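Long-range contacts in E3 ubiquitin-protein ligase HERC2 (Homo sapiens, PDB 4L1M), which acts as an E3 ubiquitin ligase that probably passes ubiquitin to target proteins through its HECT domain, while its RCC1-like propellers probably serve protein binding: residues K311-V316 against C323-E328; S330-W335 against P358-K363; G278-W283 against K303-L308. One frame throughout, in Å; residues are numbered along the deposited sequence.

Contact 1: K311-V316 against C323-E328; sequences KKVIDV and CLALTE
Val-313 to Val-316 and Ala-325 to Thr-327 pair as the two arms of an antiparallel beta hairpin, the first two strands of one blade in the seven-bladed RCC1-like propeller. The short strand axes approach to 4.6 Å, and a classic beta bulge interrupts their pairing: Ile-314 and Asp-315 together face Leu-326. The amide N of Ile-314 donates to Leu-326 O over 2.8 Å, lying in the carbonyl plane, whereas Asp-315 N reaches the same oxygen only weakly. In return Leu-326 N donates to Asp-315 O. At the open end of the ladder, Glu-328 N meets Lys-312 O nearly head-on, with a C=O...N angle of 174°.

Val-313, Ala-325 and Val-316 are all buried, and short or beta-branched apolar side chains suit their close backbone spacing. Val-313 CG1 lies 4.1 Å from Ala-325 CB, and Val-316 CG2 comes to the same methyl from farther along the strand. Near the bulge, Ile-314 takes its CG1 between its own N and carbonyl carbon (chi1 69°), which brings CG1 within 4.1 Å of Leu-326 CG; the two chains cross at a slant, and Ile-314 CG2 rests against Glu-328 CB. Lys-312 lends mainly its aliphatic part, CD passing close to Glu-328 OE1. Lys-312 NZ stays 4.6 Å from Glu-328 OE2, near enough only for a loose attraction between opposite charges.

The hairpin is wedged between adjacent blades: Ile-272 and Leu-274 of strand 270-275 in the preceding blade pack on Val-316 and Val-313, and Ile-368 of strand 365-370 in the next touches Asp-315 and Leu-326. Arg-265 forms a salt bridge with Asp-315 OD1. Within the blade, strand 332-335 continues the sheet beside strand 322-327.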
ATOM      1  N   LYS A 311       1.997  -1.163 -22.376  1.00 69.55           N
ATOM      2  CA  LYS A 311       1.740  -2.249 -21.457  1.00 68.55           C
ATOM      3  C   LYS A 311       0.451  -1.960 -20.714  1.00 64.54           C
ATOM      4  O   LYS A 311       0.126  -0.820 -20.428  1.00 61.40           O
ATOM      5  CB  LYS A 311       2.908  -2.425 -20.488  1.00 69.57           C
ATOM      6  CG  LYS A 311       4.264  -2.587 -21.185  1.00 75.60           C
ATOM      7  CD  LYS A 311       4.369  -3.896 -21.969  1.00 80.80           C
ATOM      8  CE  LYS A 311       5.634  -3.945 -22.836  1.00 86.79           C
ATOM      9  NZ  LYS A 311       6.822  -4.587 -22.205  1.00 87.84           N
ATOM     10  N   LYS A 312      -0.296  -3.014 -20.431  1.00 64.46           N
ATOM     11  CA  LYS A 312      -1.515  -2.911 -19.654  1.00 61.71           C
ATOM     12  C   LYS A 312      -1.216  -3.298 -18.195  1.00 55.62           C
ATOM     13  O   LYS A 312      -1.118  -4.466 -17.859  1.00 54.36           O
ATOM     14  CB  LYS A 312      -2.597  -3.822 -20.250  1.00 65.47           C
ATOM     15  CG  LYS A 312      -3.988  -3.367 -19.864  1.00 68.28           C
ATOM     16  CD  LYS A 312      -4.924  -4.493 -19.506  1.00 72.63           C
ATOM     17  CE  LYS A 312      -5.896  -4.049 -18.410  1.00 74.04           C
ATOM     18  NZ  LYS A 312      -7.100  -4.927 -18.384  1.00 78.17           N
ATOM     19  N   VAL A 313      -1.069  -2.306 -17.340  1.00 51.70           N
ATOM     20  CA  VAL A 313      -0.678  -2.542 -15.959  1.00 48.80           C
ATOM     21  C   VAL A 313      -1.893  -2.923 -15.126  1.00 48.08           C
ATOM     22  O   VAL A 313      -2.940  -2.267 -15.210  1.00 46.72           O
ATOM     23  CB  VAL A 313      -0.025  -1.292 -15.366  1.00 46.54           C
ATOM     24  CG1 VAL A 313       0.305  -1.505 -13.905  1.00 44.66           C
ATOM     25  CG2 VAL A 313       1.216  -0.940 -16.151  1.00 47.28           C
ATOM     26  N   ILE A 314      -1.760  -3.989 -14.336  1.00 48.58           N
ATOM     27  CA  ILE A 314      -2.872  -4.467 -13.496  1.00 49.30           C
ATOM     28  C   ILE A 314      -2.647  -4.237 -12.012  1.00 47.58           C
ATOM     29  O   ILE A 314      -3.587  -4.322 -11.243  1.00 48.41           O
ATOM     30  CB  ILE A 314      -3.225  -5.959 -13.760  1.00 52.01           C
ATOM     31  CG1 ILE A 314      -2.116  -6.916 -13.270  1.00 51.69           C
ATOM     32  CG2 ILE A 314      -3.538  -6.166 -15.243  1.00 54.17           C
ATOM     33  CD1 ILE A 314      -2.471  -8.374 -13.431  1.00 53.12           C
ATOM     34  N   ASP A 315      -1.414  -3.969 -11.604  1.00 46.83           N
ATOM     35  CA  ASP A 315      -1.150  -3.529 -10.234  1.00 46.63           C
ATOM     36  C   ASP A 315       0.174  -2.768 -10.148  1.00 45.70           C
ATOM     37  O   ASP A 315       1.089  -2.967 -10.954  1.00 45.55           O
ATOM     38  CB  ASP A 315      -1.126  -4.726  -9.249  1.00 48.29           C
ATOM     39  CG  ASP A 315      -1.088  -4.288  -7.750  1.00 47.72           C
ATOM     40  OD1 ASP A 315      -1.541  -3.186  -7.387  1.00 46.99           O
ATOM     41  OD2 ASP A 315      -0.587  -5.058  -6.930  1.00 50.55           O
ATOM     42  N   VAL A 316       0.242  -1.877  -9.177  1.00 44.54           N
ATOM     43  CA  VAL A 316       1.445  -1.126  -8.872  1.00 45.70           C
ATOM     44  C   VAL A 316       1.663  -1.218  -7.381  1.00 43.34           C
ATOM     45  O   VAL A 316       0.727  -1.124  -6.622  1.00 40.92           O
ATOM     46  CB  VAL A 316       1.303   0.376  -9.237  1.00 46.13           C
ATOM     47  CG1 VAL A 316       2.471   1.173  -8.666  1.00 45.56           C
ATOM     48  CG2 VAL A 316       1.232   0.552 -10.744  1.00 46.91           C
ATOM     49  N   CYS A 323       9.217   1.538  -6.935  1.00 42.22           N
ATOM     50  CA  CYS A 323       7.931   0.938  -7.277  1.00 41.63           C
ATOM     51  C   CYS A 323       8.104  -0.271  -8.144  1.00 41.31           C
ATOM     52  O   CYS A 323       9.101  -0.394  -8.833  1.00 41.67           O
ATOM     53  CB  CYS A 323       7.076   1.900  -8.080  1.00 42.94           C
ATOM     54  SG  CYS A 323       6.595   3.383  -7.224  1.00 42.57           S
ATOM     55  N   LEU A 324       7.100  -1.141  -8.095  1.00 41.01           N
ATOM     56  CA  LEU A 324       6.931  -2.237  -9.028  1.00 42.66           C
ATOM     57  C   LEU A 324       5.585  -2.079  -9.726  1.00 42.05           C
ATOM     58  O   LEU A 324       4.635  -1.561  -9.141  1.00 40.37           O
ATOM     59  CB  LEU A 324       6.922  -3.591  -8.332  1.00 43.33           C
ATOM     60  CG  LEU A 324       8.129  -4.088  -7.537  1.00 44.64           C
ATOM     61  CD1 LEU A 324       8.081  -5.603  -7.398  1.00 44.98           C
ATOM     62  CD2 LEU A 324       9.448  -3.674  -8.162  1.00 46.08           C
ATOM     63  N   ALA A 325       5.528  -2.533 -10.973  1.00 43.02           N
ATOM     64  CA  ALA A 325       4.281  -2.634 -11.713  1.00 44.55           C
ATOM     65  C   ALA A 325       4.146  -3.993 -12.380  1.00 45.31           C
ATOM     66  O   ALA A 325       5.086  -4.478 -13.023  1.00 48.06           O
ATOM     67  CB  ALA A 325       4.210  -1.548 -12.746  1.00 46.58           C
ATOM     68  N   LEU A 326       2.995  -4.623 -12.192  1.00 44.82           N
ATOM     69  CA  LEU A 326       2.707  -5.912 -12.808  1.00 47.50           C
ATOM     70  C   LEU A 326       1.775  -5.699 -14.006  1.00 48.73           C
ATOM     71  O   LEU A 326       0.783  -4.970 -13.899  1.00 48.66           O
ATOM     72  CB  LEU A 326       2.045  -6.819 -11.778  1.00 47.58           C
ATOM     73  CG  LEU A 326       1.615  -8.214 -12.239  1.00 49.25           C
ATOM     74  CD1 LEU A 326       2.818  -9.042 -12.638  1.00 50.05           C
ATOM     75  CD2 LEU A 326       0.857  -8.882 -11.099  1.00 49.35           C
ATOM     76  N   THR A 327       2.099  -6.313 -15.130  1.00 50.32           N
ATOM     77  CA  THR A 327       1.274  -6.197 -16.325  1.00 52.65           C
ATOM     78  C   THR A 327       0.370  -7.408 -16.512  1.00 54.56           C
ATOM     79  O   THR A 327       0.626  -8.495 -15.971  1.00 54.20           O
ATOM     80  CB  THR A 327       2.130  -6.047 -17.600  1.00 54.76           C
ATOM     81  OG1 THR A 327       2.780  -7.285 -17.900  1.00 56.34           O
ATOM     82  CG2 THR A 327       3.171  -4.958 -17.430  1.00 54.08           C
ATOM     83  N   GLU A 328      -0.691  -7.200 -17.285  1.00 57.88           N
ATOM     84  CA  GLU A 328      -1.649  -8.249 -17.693  1.00 62.33           C
ATOM     85  C   GLU A 328      -0.954  -9.509 -18.224  1.00 63.93           C
ATOM     86  O   GLU A 328      -1.332 -10.607 -17.876  1.00 61.16           O
ATOM     87  CB  GLU A 328      -2.606  -7.656 -18.744  1.00 66.34           C
ATOM     88  CG  GLU A 328      -3.471  -8.629 -19.532  1.00 72.50           C
ATOM     89  CD  GLU A 328      -4.310  -7.908 -20.595  1.00 76.79           C
ATOM     90  OE1 GLU A 328      -3.873  -6.887 -21.175  1.00 78.51           O
ATOM     91  OE2 GLU A 328      -5.422  -8.378 -20.873  1.00 82.50           O
TER

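Contact 2: S330-W335 against P358-K363; sequences SEVHSW and PGLDTK
Glu-331 and Asp-361 bring their CA atoms to 5.0 Å just ahead of strand 332-335, where the chain faces a loop without regular structure. This loop links the last strand of one propeller blade, 354-356, to strand 365-370 of the next, so the contact lies where the chain passes from one blade to the next. A type I turn from Leu-360 to Lys-363 shapes it, closed by a weak bond from Lys-363 N to Leu-360 O; just before the turn, Gly-359 accommodates a positive phi.

Leu-360 is buried, its side chain directed at the 330-335 segment. With CG anti to its carbonyl carbon (chi1 -57°), it places CD1 3.8 Å from Val-332 CB and close to the CG2 branch, and a buried valine is a fitting apolar partner for that methyl. The acidic pair behaves differently. Asp-361 OD1 approaches the aliphatic CG of Glu-331 at 3.4 Å, and the two carboxylate planes are turned 64° apart. Their like charges lie near each other, an unfavourable pairing probably eased by Lys-311, which forms a salt bridge with Glu-331 OE2. The same oxygen also receives His-333 NE2 at 3.0 Å: Glu-331 OE2 lies in the imidazole plane, but the nitrogen stands above the carboxylate plane.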
ATOM      1  N   SER A 330       1.972 -10.481 -17.387  1.00 68.69           N
ATOM      2  CA  SER A 330       2.840 -11.038 -16.350  1.00 68.87           C
ATOM      3  C   SER A 330       4.299 -10.506 -16.302  1.00 67.38           C
ATOM      4  O   SER A 330       5.169 -11.144 -15.689  1.00 71.08           O
ATOM      5  CB  SER A 330       2.832 -12.575 -16.455  1.00 69.93           C
ATOM      6  OG  SER A 330       3.311 -13.153 -15.255  1.00 72.13           O
ATOM      7  N   GLU A 331       4.577  -9.381 -16.954  1.00 63.59           N
ATOM      8  CA  GLU A 331       5.891  -8.741 -16.827  1.00 61.42           C
ATOM      9  C   GLU A 331       5.916  -7.926 -15.547  1.00 56.55           C
ATOM     10  O   GLU A 331       4.898  -7.352 -15.156  1.00 55.38           O
ATOM     11  CB  GLU A 331       6.180  -7.794 -17.997  1.00 62.04           C
ATOM     12  CG  GLU A 331       6.330  -8.438 -19.357  1.00 64.78           C
ATOM     13  CD  GLU A 331       6.587  -7.434 -20.474  1.00 65.98           C
ATOM     14  OE1 GLU A 331       7.160  -7.814 -21.505  1.00 69.81           O
ATOM     15  OE2 GLU A 331       6.222  -6.260 -20.342  1.00 65.60           O
ATOM     16  N   VAL A 332       7.081  -7.839 -14.920  1.00 53.96           N
ATOM     17  CA  VAL A 332       7.243  -7.021 -13.718  1.00 50.76           C
ATOM     18  C   VAL A 332       8.255  -5.907 -13.973  1.00 50.81           C
ATOM     19  O   VAL A 332       9.445  -6.163 -14.141  1.00 52.35           O
ATOM     20  CB  VAL A 332       7.709  -7.876 -12.524  1.00 49.55           C
ATOM     21  CG1 VAL A 332       7.730  -7.052 -11.247  1.00 46.92           C
ATOM     22  CG2 VAL A 332       6.801  -9.090 -12.361  1.00 49.44           C
ATOM     23  N   HIS A 333       7.774  -4.666 -13.991  1.00 49.40           N
ATOM     24  CA  HIS A 333       8.610  -3.476 -14.253  1.00 48.34           C
ATOM     25  C   HIS A 333       8.941  -2.788 -12.940  1.00 46.25           C
ATOM     26  O   HIS A 333       8.172  -2.844 -11.992  1.00 43.42           O
ATOM     27  CB  HIS A 333       7.843  -2.519 -15.140  1.00 48.28           C
ATOM     28  CG  HIS A 333       7.598  -3.047 -16.521  1.00 51.63           C
ATOM     29  ND1 HIS A 333       8.125  -2.448 -17.646  1.00 53.15           N
ATOM     30  CD2 HIS A 333       6.889  -4.117 -16.963  1.00 53.25           C
ATOM     31  CE1 HIS A 333       7.761  -3.128 -18.718  1.00 55.83           C
ATOM     32  NE2 HIS A 333       7.012  -4.149 -18.333  1.00 55.22           N
ATOM     33  N   SER A 334      10.082  -2.127 -12.880  1.00 46.51           N
ATOM     34  CA  SER A 334      10.410  -1.337 -11.694  1.00 44.56           C
ATOM     35  C   SER A 334      11.121  -0.045 -12.071  1.00 45.74           C
ATOM     36  O   SER A 334      11.648   0.084 -13.165  1.00 48.24           O
ATOM     37  CB  SER A 334      11.290  -2.139 -10.747  1.00 43.67           C
ATOM     38  OG  SER A 334      12.628  -2.190 -11.219  1.00 45.14           O
ATOM     39  N   TRP A 335      11.139   0.896 -11.143  1.00 45.75           N
ATOM     40  CA  TRP A 335      11.875   2.160 -11.300  1.00 47.98           C
ATOM     41  C   TRP A 335      12.072   2.807  -9.944  1.00 45.65           C
ATOM     42  O   TRP A 335      11.425   2.428  -8.964  1.00 43.08           O
ATOM     43  CB  TRP A 335      11.120   3.138 -12.224  1.00 47.91           C
ATOM     44  CG  TRP A 335       9.861   3.651 -11.626  1.00 44.99           C
ATOM     45  CD1 TRP A 335       9.723   4.761 -10.895  1.00 45.02           C
ATOM     46  CD2 TRP A 335       8.567   3.060 -11.717  1.00 43.96           C
ATOM     47  NE1 TRP A 335       8.414   4.930 -10.522  1.00 44.03           N
ATOM     48  CE2 TRP A 335       7.684   3.888 -11.023  1.00 42.71           C
ATOM     49  CE3 TRP A 335       8.063   1.920 -12.346  1.00 44.80           C
ATOM     50  CZ2 TRP A 335       6.324   3.613 -10.915  1.00 41.37           C
ATOM     51  CZ3 TRP A 335       6.704   1.648 -12.236  1.00 44.07           C
ATOM     52  CH2 TRP A 335       5.856   2.492 -11.513  1.00 41.64           C
ATOM     53  N   PRO A 358      14.374  -8.772 -15.706  1.00 65.57           N
ATOM     54  CA  PRO A 358      14.592 -10.020 -16.418  1.00 69.67           C
ATOM     55  C   PRO A 358      14.440 -11.203 -15.494  1.00 70.69           C
ATOM     56  O   PRO A 358      14.517 -11.035 -14.267  1.00 70.21           O
ATOM     57  CB  PRO A 358      16.037  -9.901 -16.890  1.00 71.86           C
ATOM     58  CG  PRO A 358      16.691  -9.084 -15.828  1.00 70.15           C
ATOM     59  CD  PRO A 358      15.645  -8.122 -15.335  1.00 66.83           C
ATOM     60  N   GLY A 359      14.224 -12.382 -16.082  1.00 72.24           N
ATOM     61  CA  GLY A 359      13.999 -13.603 -15.334  1.00 73.28           C
ATOM     62  C   GLY A 359      12.547 -13.887 -14.968  1.00 74.63           C
ATOM     63  O   GLY A 359      12.179 -15.052 -14.793  1.00 77.69           O
ATOM     64  N   LEU A 360      11.716 -12.842 -14.866  1.00 75.22           N
ATOM     65  CA  LEU A 360      10.378 -12.938 -14.254  1.00 74.50           C
ATOM     66  C   LEU A 360       9.192 -13.143 -15.215  1.00 81.07           C
ATOM     67  O   LEU A 360       8.092 -13.552 -14.779  1.00 81.06           O
ATOM     68  CB  LEU A 360      10.119 -11.678 -13.452  1.00 70.37           C
ATOM     69  CG  LEU A 360      11.123 -11.343 -12.351  1.00 69.07           C
ATOM     70  CD1 LEU A 360      10.631 -10.154 -11.529  1.00 64.99           C
ATOM     71  CD2 LEU A 360      11.375 -12.544 -11.444  1.00 69.59           C
ATOM     72  N   ASP A 361       9.409 -12.846 -16.498  1.00 86.97           N
ATOM     73  CA  ASP A 361       8.365 -12.980 -17.536  1.00 91.27           C
ATOM     74  C   ASP A 361       7.759 -14.390 -17.593  1.00 88.39           C
ATOM     75  O   ASP A 361       6.592 -14.553 -17.920  1.00 87.08           O
ATOM     76  CB  ASP A 361       8.930 -12.608 -18.926  1.00 99.49           C
ATOM     77  CG  ASP A 361       9.757 -11.322 -18.899  1.00105.61           C
ATOM     78  OD1 ASP A 361       9.176 -10.212 -18.793  1.00112.22           O
ATOM     79  OD2 ASP A 361      11.003 -11.432 -18.969  1.00110.00           O
ATOM     80  N   THR A 362       8.554 -15.400 -17.252  1.00 85.25           N
ATOM     81  CA  THR A 362       8.166 -16.799 -17.436  1.00 83.38           C
ATOM     82  C   THR A 362       7.561 -17.499 -16.198  1.00 79.84           C
ATOM     83  O   THR A 362       7.309 -18.706 -16.237  1.00 81.07           O
ATOM     84  CB  THR A 362       9.409 -17.578 -17.828  1.00 85.22           C
ATOM     85  OG1 THR A 362      10.367 -17.460 -16.771  1.00 83.24           O
ATOM     86  CG2 THR A 362       9.997 -17.006 -19.112  1.00 87.02           C
ATOM     87  N   LYS A 363       7.335 -16.752 -15.114  1.00 74.60           N
ATOM     88  CA  LYS A 363       6.937 -17.331 -13.805  1.00 70.04           C
ATOM     89  C   LYS A 363       5.469 -17.127 -13.432  1.00 66.20           C
ATOM     90  O   LYS A 363       5.050 -17.516 -12.353  1.00 62.03           O
ATOM     91  CB  LYS A 363       7.798 -16.728 -12.699  1.00 68.69           C
ATOM     92  CG  LYS A 363       9.258 -17.131 -12.757  1.00 70.73           C
ATOM     93  CD  LYS A 363      10.064 -16.372 -11.711  1.00 69.20           C
ATOM     94  CE  LYS A 363      11.555 -16.660 -11.809  1.00 71.38           C
ATOM     95  NZ  LYS A 363      11.914 -18.008 -11.315  1.00 73.07           N
TER

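Contact 3: G278-W283 against K303-L308; sequences GQVYSW and KLLEGL
Tyr-281 and Leu-304 form a non-hydrogen-bonded antiparallel pair with CA atoms 4.5 Å apart, flanked by the hydrogen-bonded pair of Ser-282 and Lys-303, before the second segment bends into a 3-10 turn at residues 306-308. Leu-305 N donates to Val-280 O over 2.9 Å, and Ser-282 N to Lys-303 O. The returning bond from Lys-303 N to Ser-282 O is longer, 3.3 Å, and less well directed, its donor standing above the carbonyl plane.

On the face shared by Tyr-281 and Leu-304, the leucine passes obliquely over one face of the phenol ring, whose breadth offers it an apolar surface. Leu-304 CA makes a CH-pi contact 4.0 Å from the centroid of the Tyr-281 ring, and CD1 sits over a ring face, displaced toward the rim. With CG anti to its own N (chi1 180°), Leu-304 also sends its methyls to Gln-279, and Gln-279 NE2 lies 3.9 Å from Leu-304 CD2.

These are the third and fourth strands of one four-stranded blade of the RCC1-like propeller, 280-284 and 302-304. On the other face, Val-280 and Leu-305 lie side by side and point the same way, CG1 of the valine 4.1 Å from CD2 of the leucine. Beyond the bend, Leu-308 reaches over obliquely to Val-280, Leu-308 CD1 lying 3.8 Å from Val-280 CG2. The small Ser-282 leaves its OG beside Leu-305 CD1, and that hydroxyl is hydrogen-bonded to Leu-291 O.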
ATOM      1  N   GLY A 278      -5.188   0.311 -17.743  1.00 53.35           N
ATOM      2  CA  GLY A 278      -3.799  -0.040 -17.486  1.00 53.39           C
ATOM      3  C   GLY A 278      -2.766   1.052 -17.634  1.00 52.94           C
ATOM      4  O   GLY A 278      -1.564   0.773 -17.703  1.00 52.29           O
ATOM      5  N   GLN A 279      -3.215   2.290 -17.665  1.00 54.01           N
ATOM      6  CA  GLN A 279      -2.294   3.406 -17.641  1.00 55.27           C
ATOM      7  C   GLN A 279      -1.987   3.815 -16.207  1.00 50.75           C
ATOM      8  O   GLN A 279      -2.811   3.638 -15.310  1.00 49.34           O
ATOM      9  CB  GLN A 279      -2.868   4.571 -18.412  1.00 59.17           C
ATOM     10  CG  GLN A 279      -3.061   4.269 -19.873  1.00 64.34           C
ATOM     11  CD  GLN A 279      -3.254   5.575 -20.607  1.00 70.25           C
ATOM     12  OE1 GLN A 279      -4.047   6.423 -20.185  1.00 69.15           O
ATOM     13  NE2 GLN A 279      -2.479   5.782 -21.666  1.00 75.31           N
ATOM     14  N   VAL A 280      -0.791   4.366 -16.014  1.00 48.81           N
ATOM     15  CA  VAL A 280      -0.279   4.761 -14.680  1.00 45.21           C
ATOM     16  C   VAL A 280       0.103   6.222 -14.670  1.00 44.12           C
ATOM     17  O   VAL A 280       0.743   6.708 -15.606  1.00 45.46           O
ATOM     18  CB  VAL A 280       0.996   3.984 -14.320  1.00 44.76           C
ATOM     19  CG1 VAL A 280       1.425   4.297 -12.905  1.00 43.40           C
ATOM     20  CG2 VAL A 280       0.772   2.483 -14.486  1.00 46.28           C
ATOM     21  N   TYR A 281      -0.305   6.942 -13.630  1.00 42.37           N
ATOM     22  CA  TYR A 281       0.091   8.325 -13.476  1.00 41.27           C
ATOM     23  C   TYR A 281       0.821   8.439 -12.186  1.00 40.98           C
ATOM     24  O   TYR A 281       0.419   7.855 -11.186  1.00 41.29           O
ATOM     25  CB  TYR A 281      -1.121   9.249 -13.487  1.00 40.86           C
ATOM     26  CG  TYR A 281      -1.822   9.321 -14.833  1.00 42.33           C
ATOM     27  CD1 TYR A 281      -2.576   8.242 -15.300  1.00 43.31           C
ATOM     28  CD2 TYR A 281      -1.748  10.470 -15.635  1.00 42.78           C
ATOM     29  CE1 TYR A 281      -3.224   8.290 -16.514  1.00 45.29           C
ATOM     30  CE2 TYR A 281      -2.395  10.524 -16.861  1.00 44.60           C
ATOM     31  CZ  TYR A 281      -3.125   9.431 -17.298  1.00 45.95           C
ATOM     32  OH  TYR A 281      -3.771   9.453 -18.498  1.00 47.26           O
ATOM     33  N   SER A 282       1.906   9.200 -12.186  1.00 42.77           N
ATOM     34  CA  SER A 282       2.622   9.494 -10.932  1.00 40.89           C
ATOM     35  C   SER A 282       2.869  10.985 -10.823  1.00 41.01           C
ATOM     36  O   SER A 282       3.041  11.682 -11.830  1.00 42.78           O
ATOM     37  CB  SER A 282       3.946   8.733 -10.860  1.00 39.62           C
ATOM     38  OG  SER A 282       4.838   9.169 -11.872  1.00 40.22           O
ATOM     39  N   TRP A 283       2.864  11.467  -9.590  1.00 40.79           N
ATOM     40  CA  TRP A 283       3.133  12.868  -9.306  1.00 39.88           C
ATOM     41  C   TRP A 283       3.560  13.018  -7.851  1.00 39.19           C
ATOM     42  O   TRP A 283       3.443  12.068  -7.052  1.00 38.29           O
ATOM     43  CB  TRP A 283       1.917  13.705  -9.630  1.00 39.95           C
ATOM     44  CG  TRP A 283       0.746  13.450  -8.766  1.00 39.99           C
ATOM     45  CD1 TRP A 283       0.346  14.205  -7.716  1.00 40.26           C
ATOM     46  CD2 TRP A 283      -0.243  12.416  -8.917  1.00 40.52           C
ATOM     47  NE1 TRP A 283      -0.814  13.703  -7.171  1.00 40.16           N
ATOM     48  CE2 TRP A 283      -1.191  12.594  -7.884  1.00 40.81           C
ATOM     49  CE3 TRP A 283      -0.412  11.353  -9.802  1.00 40.89           C
ATOM     50  CZ2 TRP A 283      -2.287  11.732  -7.705  1.00 39.72           C
ATOM     51  CZ3 TRP A 283      -1.501  10.488  -9.609  1.00 40.59           C
ATOM     52  CH2 TRP A 283      -2.419  10.693  -8.571  1.00 39.07           C
ATOM     53  N   LYS A 303       0.892  12.981 -13.970  1.00 40.83           N
ATOM     54  CA  LYS A 303       1.553  12.909 -15.261  1.00 43.18           C
ATOM     55  C   LYS A 303       1.628  11.449 -15.704  1.00 44.88           C
ATOM     56  O   LYS A 303       1.987  10.579 -14.912  1.00 44.26           O
ATOM     57  CB  LYS A 303       2.943  13.492 -15.160  1.00 43.21           C
ATOM     58  CG  LYS A 303       3.749  13.422 -16.432  1.00 45.42           C
ATOM     59  CD  LYS A 303       5.170  13.886 -16.184  1.00 46.73           C
ATOM     60  CE  LYS A 303       5.734  14.649 -17.363  1.00 50.08           C
ATOM     61  NZ  LYS A 303       6.008  13.752 -18.512  1.00 51.64           N
ATOM     62  N   LEU A 304       1.241  11.190 -16.951  1.00 45.80           N
ATOM     63  CA  LEU A 304       1.268   9.859 -17.494  1.00 46.74           C
ATOM     64  C   LEU A 304       2.690   9.327 -17.509  1.00 47.73           C
ATOM     65  O   LEU A 304       3.608   9.991 -17.986  1.00 48.86           O
ATOM     66  CB  LEU A 304       0.681   9.848 -18.933  1.00 48.44           C
ATOM     67  CG  LEU A 304       0.638   8.494 -19.685  1.00 49.18           C
ATOM     68  CD1 LEU A 304      -0.164   7.457 -18.925  1.00 47.77           C
ATOM     69  CD2 LEU A 304       0.059   8.659 -21.078  1.00 51.59           C
ATOM     70  N   LEU A 305       2.853   8.103 -17.023  1.00 48.23           N
ATOM     71  CA  LEU A 305       4.163   7.441 -16.980  1.00 49.30           C
ATOM     72  C   LEU A 305       4.459   6.772 -18.332  1.00 52.19           C
ATOM     73  O   LEU A 305       4.036   5.649 -18.591  1.00 52.82           O
ATOM     74  CB  LEU A 305       4.164   6.450 -15.819  1.00 48.53           C
ATOM     75  CG  LEU A 305       5.490   5.878 -15.351  1.00 49.68           C
ATOM     76  CD1 LEU A 305       6.476   6.973 -15.021  1.00 50.99           C
ATOM     77  CD2 LEU A 305       5.272   5.022 -14.124  1.00 49.19           C
ATOM     78  N   GLU A 306       5.162   7.498 -19.202  1.00 55.89           N
ATOM     79  CA  GLU A 306       5.317   7.106 -20.617  1.00 58.52           C
ATOM     80  C   GLU A 306       6.037   5.760 -20.778  1.00 60.11           C
ATOM     81  O   GLU A 306       5.707   4.972 -21.666  1.00 60.74           O
ATOM     82  CB  GLU A 306       6.026   8.202 -21.452  1.00 60.01           C
ATOM     83  CG  GLU A 306       5.201   9.477 -21.753  1.00 61.10           C
ATOM     84  CD  GLU A 306       5.876  10.449 -22.742  1.00 61.96           C
ATOM     85  N   GLY A 307       6.984   5.473 -19.896  1.00 59.91           N
ATOM     86  CA  GLY A 307       7.733   4.211 -19.978  1.00 61.33           C
ATOM     87  C   GLY A 307       6.896   2.926 -19.938  1.00 61.41           C
ATOM     88  O   GLY A 307       7.399   1.868 -20.266  1.00 59.44           O
ATOM     89  N   LEU A 308       5.639   3.025 -19.491  1.00 62.02           N
ATOM     90  CA  LEU A 308       4.719   1.889 -19.424  1.00 63.01           C
ATOM     91  C   LEU A 308       3.590   1.920 -20.471  1.00 64.32           C
ATOM     92  O   LEU A 308       2.820   0.971 -20.552  1.00 63.24           O
ATOM     93  CB  LEU A 308       4.107   1.788 -18.023  1.00 61.11           C
ATOM     94  CG  LEU A 308       5.081   1.607 -16.852  1.00 60.36           C
ATOM     95  CD1 LEU A 308       4.349   1.606 -15.510  1.00 59.30           C
ATOM     96  CD2 LEU A 308       5.905   0.336 -16.977  1.00 61.19           C
TER

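In the fold
Along the chain the order is contact 3, contact 1, contact 2, each closing before the next opens. Contact 1 and strand 332-335 of contact 2 share a blade, their centres about 10 Å apart, and segment 358-363 leads on to the next blade, which strand 27-31 from the start of the chain helps complete. Contact 3 belongs to the preceding blade, its centre about 11 Å from that of contact 1 and 18 Å from that of contact 2. Between contacts 3 and 1, Val-313 N probably hydrogen-bonds to Gly-278 O; Trp-335 packs on Leu-305 and Leu-308. Sheet pairing thus builds each blade, while a backbone hydrogen bond and apolar side chains join one blade to the next.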